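Local coordinates for protein carbohydrate binding family 6 (Clostridium thermocellum, PDB 5A8C) that hydrolyses alpha-L-arabinofuranosidic bonds, probably trimming arabinofuranose side groups from plant polysaccharides, using a five-bladed beta-propeller of glycoside hydrolase family 43, at residues W278-N284 with N300-M306; A27-I31 with T320-L324; S75-L79 with E273-N277; D39-Y45 with A103-Y108. All coordinates share one frame; numbering follows the deposited sequence.

Starting at the N terminus, A27-I31 waits for almost the whole chain before T320-L324 comes back to meet it, so contact 2 joins the two ends and encloses the other three. Contact 4 closes first: D39-Y45, in the first propeller sheet, meets A103-Y108, in the second. S75-L79 opens within that loop but finds its partner only at E273-N277, so contact 3 crosses contact 4 and ties the first sheet to the last. Contact 1 follows at once, pairing W278-N284 with N300-M306 inside that last sheet. D304 and N284 of contact 1 bond to T320 and Y29 of contact 2, and H283 bonds to D39 of contact 4.

Contact 1 (W278-N284 with N300-M306); sequences WYVVYHN and NVCIDQM
Y282 and C302 face each other in the tightly packed part of this antiparallel pair. The tyrosine's CG stands between its backbone N and carbonyl carbon (chi1 61°), which folds the ring back against the other strand. C302 CB sits over one face, 3.5 Å from the centroid of the Y282 ring, a CH-pi contact, with SG off obliquely as a sulfur-aromatic neighbour. At the ring's edge Y282 OH donates to D304 OD2 at 2.6 Å, arriving nearly in line with the carboxylate C-O bond. The other carboxylate oxygen, OD1, is taken by T320, so both ends of this buried acid are held. Towards the start of 300-306, N284 OD1 lies 3.2 Å from C302 SG and 2.9 Å from N300 ND2, a weak bond with the two amide planes steeply turned, while N284 ND2 is bonded to P260 and Y29, and N300 OD1 is held by V287 N of helix 286-291. The opposite sheet face is apolar, V281 CG1 meeting I303 CG1 at 3.8 Å.

The far end is more open to solvent. M306 bends at its thioether, with SD 3.7 Å from V280 CG2 and CE only brushing W278 CB. Here a water accepts from W278 N and Q305 NE2 and donates to M306 O (2.7 Å to the water), next to the partly exposed W278 and Q305. Alternating backbone bonds, such as C302 N to Y282 O at 2.8 Å, run between these ends. This is the antiparallel pairing of a beta-propeller blade, between the middle strand and an edge strand of a three-stranded sheet.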
loop_
_atom_site.group_PDB
_atom_site.type_symbol
_atom_site.label_atom_id
_atom_site.label_comp_id
_atom_site.label_asym_id
_atom_site.label_seq_id
_atom_site.Cartn_x
_atom_site.Cartn_y
_atom_site.Cartn_z
ATOM N N TRP A 278 -2.689 -4.115 16.580
ATOM C CA TRP A 278 -2.595 -4.176 15.127
ATOM C C TRP A 278 -3.752 -3.437 14.496
ATOM O O TRP A 278 -4.860 -3.403 15.023
ATOM C CB TRP A 278 -2.582 -5.632 14.658
ATOM C CG TRP A 278 -1.334 -6.343 15.055
ATOM C CD1 TRP A 278 -1.021 -6.873 16.258
ATOM C CD2 TRP A 278 -0.181 -6.534 14.235
ATOM N NE1 TRP A 278 0.245 -7.411 16.251
ATOM C CE2 TRP A 278 0.782 -7.219 15.012
ATOM C CE3 TRP A 278 0.136 -6.213 12.896
ATOM C CZ2 TRP A 278 2.011 -7.597 14.482
ATOM C CZ3 TRP A 278 1.359 -6.599 12.378
ATOM C CH2 TRP A 278 2.304 -7.264 13.182
ATOM N N TYR A 279 -3.483 -2.836 13.347
ATOM C CA TYR A 279 -4.453 -2.070 12.597
ATOM C C TYR A 279 -4.370 -2.384 11.116
ATOM O O TYR A 279 -3.293 -2.664 10.579
ATOM C CB TYR A 279 -4.203 -0.557 12.774
ATOM C CG TYR A 279 -4.298 -0.137 14.219
ATOM C CD1 TYR A 279 -5.512 0.199 14.789
ATOM C CD2 TYR A 279 -3.190 -0.173 15.041
ATOM C CE1 TYR A 279 -5.610 0.464 16.150
ATOM C CE2 TYR A 279 -3.280 0.098 16.381
ATOM C CZ TYR A 279 -4.485 0.416 16.948
ATOM O OH TYR A 279 -4.593 0.672 18.281
ATOM N N VAL A 280 -5.516 -2.319 10.465
ATOM C CA VAL A 280 -5.582 -2.232 8.992
ATOM C C VAL A 280 -5.944 -0.799 8.634
ATOM O O VAL A 280 -6.948 -0.250 9.125
ATOM C CB VAL A 280 -6.577 -3.227 8.399
ATOM C CG1 VAL A 280 -6.632 -3.141 6.908
ATOM C CG2 VAL A 280 -6.198 -4.647 8.752
ATOM N N VAL A 281 -5.110 -0.176 7.804
ATOM C CA VAL A 281 -5.423 1.090 7.174
ATOM C C VAL A 281 -5.922 0.771 5.773
ATOM O O VAL A 281 -5.408 -0.130 5.112
ATOM C CB VAL A 281 -4.226 2.048 7.186
ATOM C CG1 VAL A 281 -3.932 2.557 8.601
ATOM C CG2 VAL A 281 -3.004 1.566 6.521
ATOM N N TYR A 282 -6.926 1.512 5.312
ATOM C CA TYR A 282 -7.572 1.205 4.031
ATOM C C TYR A 282 -8.216 2.439 3.517
ATOM O O TYR A 282 -7.956 3.568 4.035
ATOM C CB TYR A 282 -8.517 -0.001 4.179
ATOM C CG TYR A 282 -9.641 0.191 5.165
ATOM C CD1 TYR A 282 -9.449 -0.025 6.526
ATOM C CD2 TYR A 282 -10.905 0.541 4.729
ATOM C CE1 TYR A 282 -10.494 0.122 7.440
ATOM C CE2 TYR A 282 -11.940 0.672 5.638
ATOM C CZ TYR A 282 -11.741 0.421 6.969
ATOM O OH TYR A 282 -12.819 0.537 7.824
ATOM N N HIS A 283 -9.078 2.351 2.524
ATOM C CA HIS A 283 -9.830 3.517 2.055
ATOM C C HIS A 283 -11.270 3.184 1.792
ATOM O O HIS A 283 -11.680 2.036 1.549
ATOM C CB HIS A 283 -9.171 4.198 0.802
ATOM C CG HIS A 283 -9.165 3.379 -0.445
ATOM N ND1 HIS A 283 -8.007 3.121 -1.126
ATOM C CD2 HIS A 283 -10.213 2.852 -1.146
ATOM C CE1 HIS A 283 -8.345 2.421 -2.172
ATOM N NE2 HIS A 283 -9.653 2.223 -2.228
ATOM N N ASN A 284 -12.105 4.242 1.812
ATOM C CA ASN A 284 -13.455 4.153 1.299
ATOM C C ASN A 284 -13.788 5.471 0.635
ATOM O O ASN A 284 -12.888 6.219 0.242
ATOM C CB ASN A 284 -14.473 3.678 2.357
ATOM C CG ASN A 284 -14.815 4.682 3.422
ATOM O OD1 ASN A 284 -14.247 5.770 3.461
ATOM N ND2 ASN A 284 -15.732 4.303 4.285
ATOM N N ASN A 300 -11.059 8.314 0.628
ATOM C CA ASN A 300 -10.493 8.797 1.892
ATOM C C ASN A 300 -9.958 7.633 2.696
ATOM O O ASN A 300 -10.548 6.535 2.734
ATOM C CB ASN A 300 -11.496 9.619 2.703
ATOM C CG ASN A 300 -12.741 8.819 3.043
ATOM O OD1 ASN A 300 -13.717 8.788 2.304
ATOM N ND2 ASN A 300 -12.703 8.150 4.196
ATOM N N VAL A 301 -8.874 7.892 3.413
ATOM C CA VAL A 301 -8.267 6.893 4.288
ATOM C C VAL A 301 -9.178 6.540 5.445
ATOM O O VAL A 301 -9.932 7.355 5.986
ATOM C CB VAL A 301 -6.892 7.380 4.744
ATOM C CG1 VAL A 301 -6.976 8.651 5.596
ATOM C CG2 VAL A 301 -6.082 6.333 5.463
ATOM N N CYS A 302 -9.047 5.296 5.929
ATOM C CA CYS A 302 -9.728 4.709 7.064
ATOM C C CYS A 302 -8.745 3.887 7.894
ATOM O O CYS A 302 -7.746 3.415 7.363
ATOM C CB CYS A 302 -10.898 3.825 6.619
ATOM S SG CYS A 302 -12.236 4.620 5.735
ATOM N N ILE A 303 -9.115 3.622 9.132
ATOM C CA ILE A 303 -8.337 2.769 10.018
ATOM C C ILE A 303 -9.258 1.977 10.905
ATOM O O ILE A 303 -10.223 2.537 11.457
ATOM C CB ILE A 303 -7.271 3.575 10.798
ATOM C CG1 ILE A 303 -6.343 2.654 11.585
ATOM C CG2 ILE A 303 -7.911 4.644 11.694
ATOM C CD1 ILE A 303 -5.130 3.380 12.165
ATOM N N ASP A 304 -8.951 0.697 11.136
ATOM C CA ASP A 304 -9.652 -0.139 12.085
ATOM C C ASP A 304 -8.704 -1.109 12.748
ATOM O O ASP A 304 -7.661 -1.441 12.173
ATOM C CB ASP A 304 -10.881 -0.840 11.475
ATOM C CG ASP A 304 -12.143 0.074 11.527
ATOM O OD1 ASP A 304 -12.535 0.451 12.665
ATOM O OD2 ASP A 304 -12.708 0.405 10.456
ATOM N N GLN A 305 -9.054 -1.568 13.913
ATOM C CA GLN A 305 -8.255 -2.572 14.598
ATOM C C GLN A 305 -8.344 -3.956 13.950
ATOM O O GLN A 305 -9.390 -4.348 13.406
ATOM C CB GLN A 305 -8.641 -2.648 16.087
ATOM C CG GLN A 305 -7.556 -3.302 16.952
ATOM C CD GLN A 305 -7.680 -3.060 18.461
ATOM O OE1 GLN A 305 -8.558 -2.371 18.949
ATOM N NE2 GLN A 305 -6.753 -3.630 19.201
ATOM N N MET A 306 -7.245 -4.701 14.051
ATOM C CA MET A 306 -7.131 -6.055 13.508
ATOM C C MET A 306 -6.720 -6.963 14.672
ATOM O O MET A 306 -5.869 -6.574 15.481
ATOM C CB MET A 306 -6.069 -6.060 12.411
ATOM C CG MET A 306 -6.023 -7.341 11.575
ATOM S SD MET A 306 -4.568 -7.469 10.542
ATOM C CE MET A 306 -3.434 -8.247 11.669
HETATM O O HOH W 1 -4.914 -5.461 17.807
#

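Contact 2 (A27-I31 with T320-L324); sequences ADYPI and TVDGL
Where the first ordered residues meet those close to the last, two irregular segments bring the ends of the propeller chain together, with Y29 and V321 at the centre. The Y29 ring lies over the 320-324 backbone: V321 CA is 3.7 Å from the centroid of the Y29 ring and close to its normal, a CH-pi contact. T320 O stands above the same face nearer the rim, 3.6 Å from Y29 CE1. The V321 side chain runs alongside the ring, CB 3.7 Å from Y29 CE2. The tyrosine's CG is trans to its backbone N (chi1 175°), which extends the ring across the segment and lets its OH reach N284.

Beyond the ring the contact is thin and near solvent. G323 CA approaches A27 O at 3.5 Å as a CA-H...O contact, and A27 CB rests 4.3 Å from L324 CB. Direct polar bonding is replaced by water: one molecule accepts from L324 N at 3.0 Å and donates to D28 O, and a second donates to D322 O and L324 O, with only a weak bond from A27 N. A cis peptide follows Y29.

P30 then packs on T286 and V287 of helix 286-291 and on N300, while I31 reaches V301. L324 lies on I303 and L79, and T320 is tied to D304, so both chain ends lie against the edge strand 300-306 of the last sheet.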
loop_
_atom_site.group_PDB
_atom_site.type_symbol
_atom_site.label_atom_id
_atom_site.label_comp_id
_atom_site.label_asym_id
_atom_site.label_seq_id
_atom_site.Cartn_x
_atom_site.Cartn_y
_atom_site.Cartn_z
ATOM N N ALA A 27 -12.785 9.305 19.054
ATOM C CA ALA A 27 -12.038 9.425 17.806
ATOM C C ALA A 27 -12.975 9.754 16.694
ATOM O O ALA A 27 -14.166 9.453 16.742
ATOM C CB ALA A 27 -11.281 8.146 17.560
ATOM N N ASP A 28 -12.428 10.287 15.628
ATOM C CA ASP A 28 -13.262 10.789 14.560
ATOM C C ASP A 28 -13.448 9.774 13.465
ATOM O O ASP A 28 -12.598 8.892 13.232
ATOM C CB ASP A 28 -12.558 11.971 13.929
ATOM C CG ASP A 28 -12.342 13.084 14.882
ATOM O OD1 ASP A 28 -13.024 13.178 15.909
ATOM O OD2 ASP A 28 -11.426 13.899 14.692
ATOM N N TYR A 29 -14.541 9.906 12.720
ATOM C CA TYR A 29 -14.728 9.210 11.471
ATOM C C TYR A 29 -15.484 10.131 10.519
ATOM O O TYR A 29 -16.584 10.580 10.853
ATOM C CB TYR A 29 -15.547 7.958 11.690
ATOM C CG TYR A 29 -15.871 7.258 10.386
ATOM C CD1 TYR A 29 -14.959 6.441 9.749
ATOM C CD2 TYR A 29 -17.104 7.376 9.775
ATOM C CE1 TYR A 29 -15.245 5.799 8.569
ATOM C CE2 TYR A 29 -17.400 6.723 8.609
ATOM C CZ TYR A 29 -16.481 5.914 8.005
ATOM O OH TYR A 29 -16.760 5.236 6.869
ATOM N N PRO A 30 -14.958 10.401 9.336
ATOM C CA PRO A 30 -13.657 9.965 8.821
ATOM C C PRO A 30 -12.493 10.682 9.537
ATOM O O PRO A 30 -12.669 11.749 10.112
ATOM C CB PRO A 30 -13.731 10.315 7.357
ATOM C CG PRO A 30 -14.689 11.426 7.295
ATOM C CD PRO A 30 -15.690 11.193 8.350
ATOM N N ILE A 31 -11.309 10.073 9.499
ATOM C CA ILE A 31 -10.173 10.646 10.192
ATOM C C ILE A 31 -9.568 11.853 9.517
ATOM O O ILE A 31 -8.942 12.682 10.185
ATOM C CB ILE A 31 -9.068 9.592 10.517
ATOM C CG1 ILE A 31 -8.387 9.038 9.263
ATOM C CG2 ILE A 31 -9.611 8.483 11.399
ATOM C CD1 ILE A 31 -7.202 8.155 9.571
ATOM N N THR A 320 -15.660 0.225 11.190
ATOM C CA THR A 320 -16.422 1.031 12.093
ATOM C C THR A 320 -16.657 2.407 11.507
ATOM O O THR A 320 -15.898 2.913 10.685
ATOM C CB THR A 320 -15.738 1.201 13.492
ATOM O OG1 THR A 320 -14.533 1.940 13.351
ATOM C CG2 THR A 320 -15.507 -0.116 14.211
ATOM N N VAL A 321 -17.718 3.045 11.963
ATOM C CA VAL A 321 -18.128 4.341 11.415
ATOM C C VAL A 321 -18.363 5.374 12.527
ATOM O O VAL A 321 -18.925 6.433 12.268
ATOM C CB VAL A 321 -19.363 4.207 10.484
ATOM C CG1 VAL A 321 -19.004 3.290 9.315
ATOM C CG2 VAL A 321 -20.590 3.727 11.230
ATOM N N ASP A 322 -17.876 5.107 13.752
ATOM C CA ASP A 322 -17.994 6.063 14.827
ATOM C C ASP A 322 -16.654 6.283 15.542
ATOM O O ASP A 322 -16.614 6.729 16.704
ATOM C CB ASP A 322 -19.129 5.646 15.795
ATOM C CG ASP A 322 -20.517 5.680 15.136
ATOM O OD1 ASP A 322 -20.998 6.813 14.829
ATOM O OD2 ASP A 322 -21.132 4.585 14.934
ATOM N N GLY A 323 -15.563 6.027 14.838
ATOM C CA GLY A 323 -14.228 6.260 15.380
ATOM C C GLY A 323 -13.639 5.030 16.022
ATOM O O GLY A 323 -14.387 4.144 16.485
ATOM N N LEU A 324 -12.314 4.959 16.096
ATOM C CA LEU A 324 -11.692 3.850 16.847
ATOM C C LEU A 324 -12.216 3.825 18.284
ATOM O O LEU A 324 -12.476 4.870 18.908
ATOM C CB LEU A 324 -10.185 4.011 16.946
ATOM C CG LEU A 324 -9.426 3.692 15.639
ATOM C CD1 LEU A 324 -7.980 4.107 15.795
ATOM C CD2 LEU A 324 -9.514 2.222 15.208
HETATM O O HOH W 2 -14.704 6.584 18.805
HETATM O O HOH W 3 -10.965 6.918 14.280
#

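Contact 3 (S75-L79 with E273-N277); sequences STDDL and EYKGN
K275 reaches back from a tight turn to D77: its extended chain lies over its own neighbour's ring before the ammonium group arrives at the other segment. K275 CG stands above the middle of one face of the Y274 ring. Farther out, NZ donates a weak bond to D77 O at 2.9 Å and another weak one, 3.2 Å, to Y274 OH. The turn is type I' from Y274 to N277, closing a two-residue beta hairpin in which Y274 N bonds to N277 O at 2.8 Å.

In Y274, chi1 of 178° swings the ring away from its own backbone N and sets OH 3.4 Å from D77 CA; the hydroxyl is also bonded to G47 O. L79 comes at the ring's edge, CG 4.1 Å from Y274 CE2, the leucine and the tyrosine running antiparallel as they pass. The bend that offers D77 O is shaped by an ST turn: T76 OG1 accepts from D78 N at 3.1 Å along a nearly straight N-H (169°), and weakly from L79 N; the same hydroxyl is also bonded to N81 O.

Behind these groups L49 of strand 48-56 touches T76, L79 and Y274 alike, and Y279 of strand 277-284 backs L79 and Y274. The contact joins the end of strand 70-76 in the first sheet to the hairpin linking strands 270-274 and 277-284 in the last.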
loop_
_atom_site.group_PDB
_atom_site.type_symbol
_atom_site.label_atom_id
_atom_site.label_comp_id
_atom_site.label_asym_id
_atom_site.label_seq_id
_atom_site.Cartn_x
_atom_site.Cartn_y
_atom_site.Cartn_z
ATOM N N SER A 75 -0.218 11.953 10.339
ATOM C CA SER A 75 0.306 11.160 11.442
ATOM C C SER A 75 -0.409 11.456 12.716
ATOM O O SER A 75 -1.092 12.469 12.898
ATOM C CB SER A 75 1.816 11.366 11.663
ATOM O OG SER A 75 2.081 12.626 12.293
ATOM N N THR A 76 -0.178 10.568 13.689
ATOM C CA THR A 76 -0.757 10.707 15.017
ATOM C C THR A 76 0.168 10.119 16.060
ATOM O O THR A 76 0.904 9.195 15.794
ATOM C CB THR A 76 -2.108 9.993 15.081
ATOM O OG1 THR A 76 -2.796 10.351 16.301
ATOM C CG2 THR A 76 -2.003 8.473 14.987
ATOM N N ASP A 77 0.047 10.637 17.288
ATOM C CA ASP A 77 0.639 9.972 18.451
ATOM C C ASP A 77 -0.376 9.432 19.412
ATOM O O ASP A 77 0.015 8.921 20.453
ATOM C CB ASP A 77 1.673 10.815 19.214
ATOM C CG ASP A 77 1.094 11.905 20.007
ATOM O OD1 ASP A 77 -0.131 12.082 19.957
ATOM O OD2 ASP A 77 1.906 12.549 20.734
ATOM N N ASP A 78 -1.645 9.515 19.078
ATOM C CA ASP A 78 -2.696 9.157 20.015
ATOM C C ASP A 78 -3.900 8.497 19.395
ATOM O O ASP A 78 -4.843 8.145 20.112
ATOM C CB ASP A 78 -3.145 10.365 20.898
ATOM C CG ASP A 78 -3.830 11.456 20.139
ATOM O OD1 ASP A 78 -3.988 11.368 18.906
ATOM O OD2 ASP A 78 -4.238 12.432 20.782
ATOM N N LEU A 79 -3.900 8.302 18.055
ATOM C CA LEU A 79 -5.013 7.758 17.361
ATOM C C LEU A 79 -6.312 8.596 17.527
ATOM O O LEU A 79 -7.398 8.044 17.334
ATOM C CB LEU A 79 -5.245 6.269 17.717
ATOM C CG LEU A 79 -4.103 5.301 17.304
ATOM C CD1 LEU A 79 -4.245 3.966 18.018
ATOM C CD2 LEU A 79 -4.024 5.085 15.816
ATOM N N GLU A 273 1.525 -2.692 13.091
ATOM C CA GLU A 273 1.469 -2.792 14.561
ATOM C C GLU A 273 1.873 -1.440 15.141
ATOM O O GLU A 273 2.855 -0.817 14.709
ATOM C CB GLU A 273 2.417 -3.867 15.050
ATOM C CG GLU A 273 2.220 -4.182 16.521
ATOM C CD GLU A 273 3.174 -5.199 17.081
ATOM O OE1 GLU A 273 4.165 -5.569 16.420
ATOM O OE2 GLU A 273 2.913 -5.609 18.243
ATOM N N TYR A 274 1.101 -0.964 16.120
ATOM C CA TYR A 274 1.395 0.331 16.760
ATOM C C TYR A 274 1.028 0.226 18.216
ATOM O O TYR A 274 -0.134 -0.092 18.544
ATOM C CB TYR A 274 0.626 1.457 16.065
ATOM C CG TYR A 274 0.814 2.850 16.685
ATOM C CD1 TYR A 274 2.102 3.391 16.839
ATOM C CD2 TYR A 274 -0.258 3.585 17.137
ATOM C CE1 TYR A 274 2.293 4.660 17.334
ATOM C CE2 TYR A 274 -0.067 4.865 17.610
ATOM C CZ TYR A 274 1.214 5.378 17.760
ATOM O OH TYR A 274 1.349 6.655 18.271
ATOM N N LYS A 275 2.018 0.388 19.089
ATOM C CA LYS A 275 1.815 0.354 20.539
ATOM C C LYS A 275 1.125 -0.936 20.968
ATOM O O LYS A 275 0.232 -0.922 21.812
ATOM C CB LYS A 275 1.114 1.608 21.023
ATOM C CG LYS A 275 1.983 2.862 20.825
ATOM C CD LYS A 275 1.299 4.145 21.220
ATOM C CE LYS A 275 2.258 5.334 21.180
ATOM N NZ LYS A 275 1.572 6.654 21.485
ATOM N N GLY A 276 1.591 -2.042 20.421
ATOM C CA GLY A 276 1.162 -3.348 20.847
ATOM C C GLY A 276 -0.166 -3.833 20.307
ATOM O O GLY A 276 -0.582 -4.934 20.662
ATOM N N ASN A 277 -0.839 -3.035 19.475
ATOM C CA ASN A 277 -2.071 -3.420 18.808
ATOM C C ASN A 277 -1.830 -3.403 17.290
ATOM O O ASN A 277 -0.907 -2.779 16.822
ATOM C CB ASN A 277 -3.180 -2.447 19.160
ATOM C CG ASN A 277 -3.504 -2.454 20.625
ATOM O OD1 ASN A 277 -3.317 -1.441 21.337
ATOM N ND2 ASN A 277 -3.888 -3.578 21.120
#

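Contact 4 (D39-Y45 with A103-Y108)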
loop_
_atom_site.group_PDB
_atom_site.type_symbol
_atom_site.label_atom_id
_atom_site.label_comp_id
_atom_site.label_asym_id
_atom_site.label_seq_id
_atom_site.Cartn_x
_atom_site.Cartn_y
_atom_site.Cartn_z
ATOM N N ASP A 39 -5.213 4.161 -0.899
ATOM C CA ASP A 39 -4.064 3.205 -1.000
ATOM C C ASP A 39 -3.027 3.397 0.092
ATOM O O ASP A 39 -1.828 3.518 -0.170
ATOM C CB ASP A 39 -3.381 3.323 -2.372
ATOM C CG ASP A 39 -4.338 3.329 -3.524
ATOM O OD1 ASP A 39 -5.323 2.581 -3.513
ATOM O OD2 ASP A 39 -4.024 4.093 -4.514
ATOM N N PRO A 40 -3.461 3.476 1.358
ATOM C CA PRO A 40 -2.516 3.815 2.420
ATOM C C PRO A 40 -1.416 2.797 2.664
ATOM O O PRO A 40 -1.639 1.570 2.512
ATOM C CB PRO A 40 -3.417 3.930 3.631
ATOM C CG PRO A 40 -4.554 2.988 3.355
ATOM C CD PRO A 40 -4.806 3.190 1.883
ATOM N N ALA A 41 -0.305 3.297 3.169
ATOM C CA ALA A 41 0.754 2.504 3.771
ATOM C C ALA A 41 1.185 3.223 5.047
ATOM O O ALA A 41 1.089 4.438 5.143
ATOM C CB ALA A 41 1.920 2.312 2.811
ATOM N N ALA A 42 1.702 2.498 6.013
ATOM C CA ALA A 42 1.968 3.079 7.333
ATOM C C ALA A 42 3.282 2.643 7.909
ATOM O O ALA A 42 3.737 1.517 7.703
ATOM C CB ALA A 42 0.850 2.744 8.306
ATOM N N VAL A 43 3.903 3.519 8.706
ATOM C CA VAL A 43 5.105 3.191 9.449
ATOM C C VAL A 43 5.055 3.871 10.797
ATOM O O VAL A 43 4.488 4.969 10.935
ATOM C CB VAL A 43 6.400 3.559 8.669
ATOM C CG1 VAL A 43 6.684 5.051 8.698
ATOM C CG2 VAL A 43 7.606 2.800 9.170
ATOM N N VAL A 44 5.693 3.264 11.775
ATOM C CA VAL A 44 5.821 3.842 13.113
ATOM C C VAL A 44 7.232 4.407 13.265
ATOM O O VAL A 44 8.228 3.737 12.914
ATOM C CB VAL A 44 5.545 2.770 14.184
ATOM C CG1 VAL A 44 5.755 3.322 15.575
ATOM C CG2 VAL A 44 4.124 2.259 14.020
ATOM N N TYR A 45 7.322 5.628 13.763
ATOM C CA TYR A 45 8.603 6.281 13.958
ATOM C C TYR A 45 8.466 7.243 15.121
ATOM O O TYR A 45 7.566 8.090 15.137
ATOM C CB TYR A 45 9.049 7.030 12.689
ATOM C CG TYR A 45 10.222 7.932 12.858
ATOM C CD1 TYR A 45 11.493 7.443 13.053
ATOM C CD2 TYR A 45 10.068 9.306 12.845
ATOM C CE1 TYR A 45 12.573 8.297 13.189
ATOM C CE2 TYR A 45 11.133 10.158 12.969
ATOM C CZ TYR A 45 12.379 9.660 13.157
ATOM O OH TYR A 45 13.426 10.518 13.249
ATOM N N ALA A 103 0.026 4.546 -4.958
ATOM C CA ALA A 103 0.037 3.442 -3.995
ATOM C C ALA A 103 1.386 3.263 -3.310
ATOM O O ALA A 103 2.144 2.335 -3.591
ATOM C CB ALA A 103 -0.455 2.139 -4.620
ATOM N N PRO A 104 1.719 4.180 -2.400
ATOM C CA PRO A 104 3.042 4.158 -1.785
ATOM C C PRO A 104 3.276 2.945 -0.906
ATOM O O PRO A 104 2.369 2.368 -0.300
ATOM C CB PRO A 104 3.041 5.463 -0.948
ATOM C CG PRO A 104 1.592 5.674 -0.607
ATOM C CD PRO A 104 0.855 5.224 -1.841
ATOM N N SER A 105 4.564 2.607 -0.736
ATOM C CA SER A 105 5.025 1.664 0.288
ATOM C C SER A 105 6.130 2.365 1.055
ATOM O O SER A 105 7.037 2.916 0.459
ATOM C CB SER A 105 5.553 0.406 -0.362
ATOM O OG SER A 105 6.047 -0.525 0.577
ATOM N N ILE A 106 6.033 2.389 2.398
ATOM C CA ILE A 106 6.993 3.105 3.237
ATOM C C ILE A 106 7.786 2.092 4.082
ATOM O O ILE A 106 7.195 1.179 4.688
ATOM C CB ILE A 106 6.254 4.130 4.137
ATOM C CG1 ILE A 106 7.237 4.967 4.961
ATOM C CG2 ILE A 106 5.176 3.498 5.001
ATOM C CD1 ILE A 106 8.092 5.913 4.188
ATOM N N VAL A 107 9.073 2.354 4.198
ATOM C CA VAL A 107 9.974 1.562 5.059
ATOM C C VAL A 107 10.910 2.549 5.754
ATOM O O VAL A 107 11.455 3.454 5.131
ATOM C CB VAL A 107 10.792 0.536 4.240
ATOM C CG1 VAL A 107 11.705 -0.245 5.150
ATOM C CG2 VAL A 107 9.875 -0.394 3.503
ATOM N N TYR A 108 11.134 2.302 7.062
ATOM C CA TYR A 108 12.160 3.000 7.849
ATOM C C TYR A 108 13.355 2.050 8.020
ATOM O O TYR A 108 13.192 0.982 8.588
ATOM C CB TYR A 108 11.571 3.426 9.186
ATOM C CG TYR A 108 12.536 4.063 10.157
ATOM C CD1 TYR A 108 13.274 5.194 9.825
ATOM C CD2 TYR A 108 12.712 3.549 11.449
ATOM C CE1 TYR A 108 14.140 5.808 10.725
ATOM C CE2 TYR A 108 13.586 4.152 12.335
ATOM C CZ TYR A 108 14.296 5.271 11.977
ATOM O OH TYR A 108 15.162 5.823 12.895
HETATM O O HOH W 4 -0.065 1.490 -1.055
#
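A chi1 near 180° in both Y45 (169°) and Y108 (175°) sends both rings toward the opposite strand. They meet T-shaped, the edge of Y45 directed at one face of Y108, centroids 5.0 Å apart and planes at 64°. Y108 OH in turn lies in plane at the edge of Y45 and is bonded to N111.

Further in, V43 divides its branches: CG1 packs on I106 CG1 at 3.8 Å, and CG2 on Y108 CB at 4.0 Å, each pair of side chains crossing at about a right angle. The other branch of I106, CG2, presses on A42 C, 3.6 Å away. Packing is closest at A41, whose CB comes within 3.1 Å of P104 O. Just beyond, a water bridges the two backbones, donating to D39 O (2.8 Å) and to P104 O (2.7 Å). D39 OD2 is hydrogen-bonded to S54 and to a bound Tris molecule, probably from the crystallisation liquor, which may mark the sugar pocket; the nearest atom of the A103 side chain is about 5 Å from the calcium ion.

The strands run nearly parallel without pairing; each bonds within its own sheet, A41 and V43 to strand 48-56, S105 and V107 to strand 112-118. They are edge strands of consecutive blades, joined by side chains, with A42 and V44 turned to strand 270-274 of the last sheet.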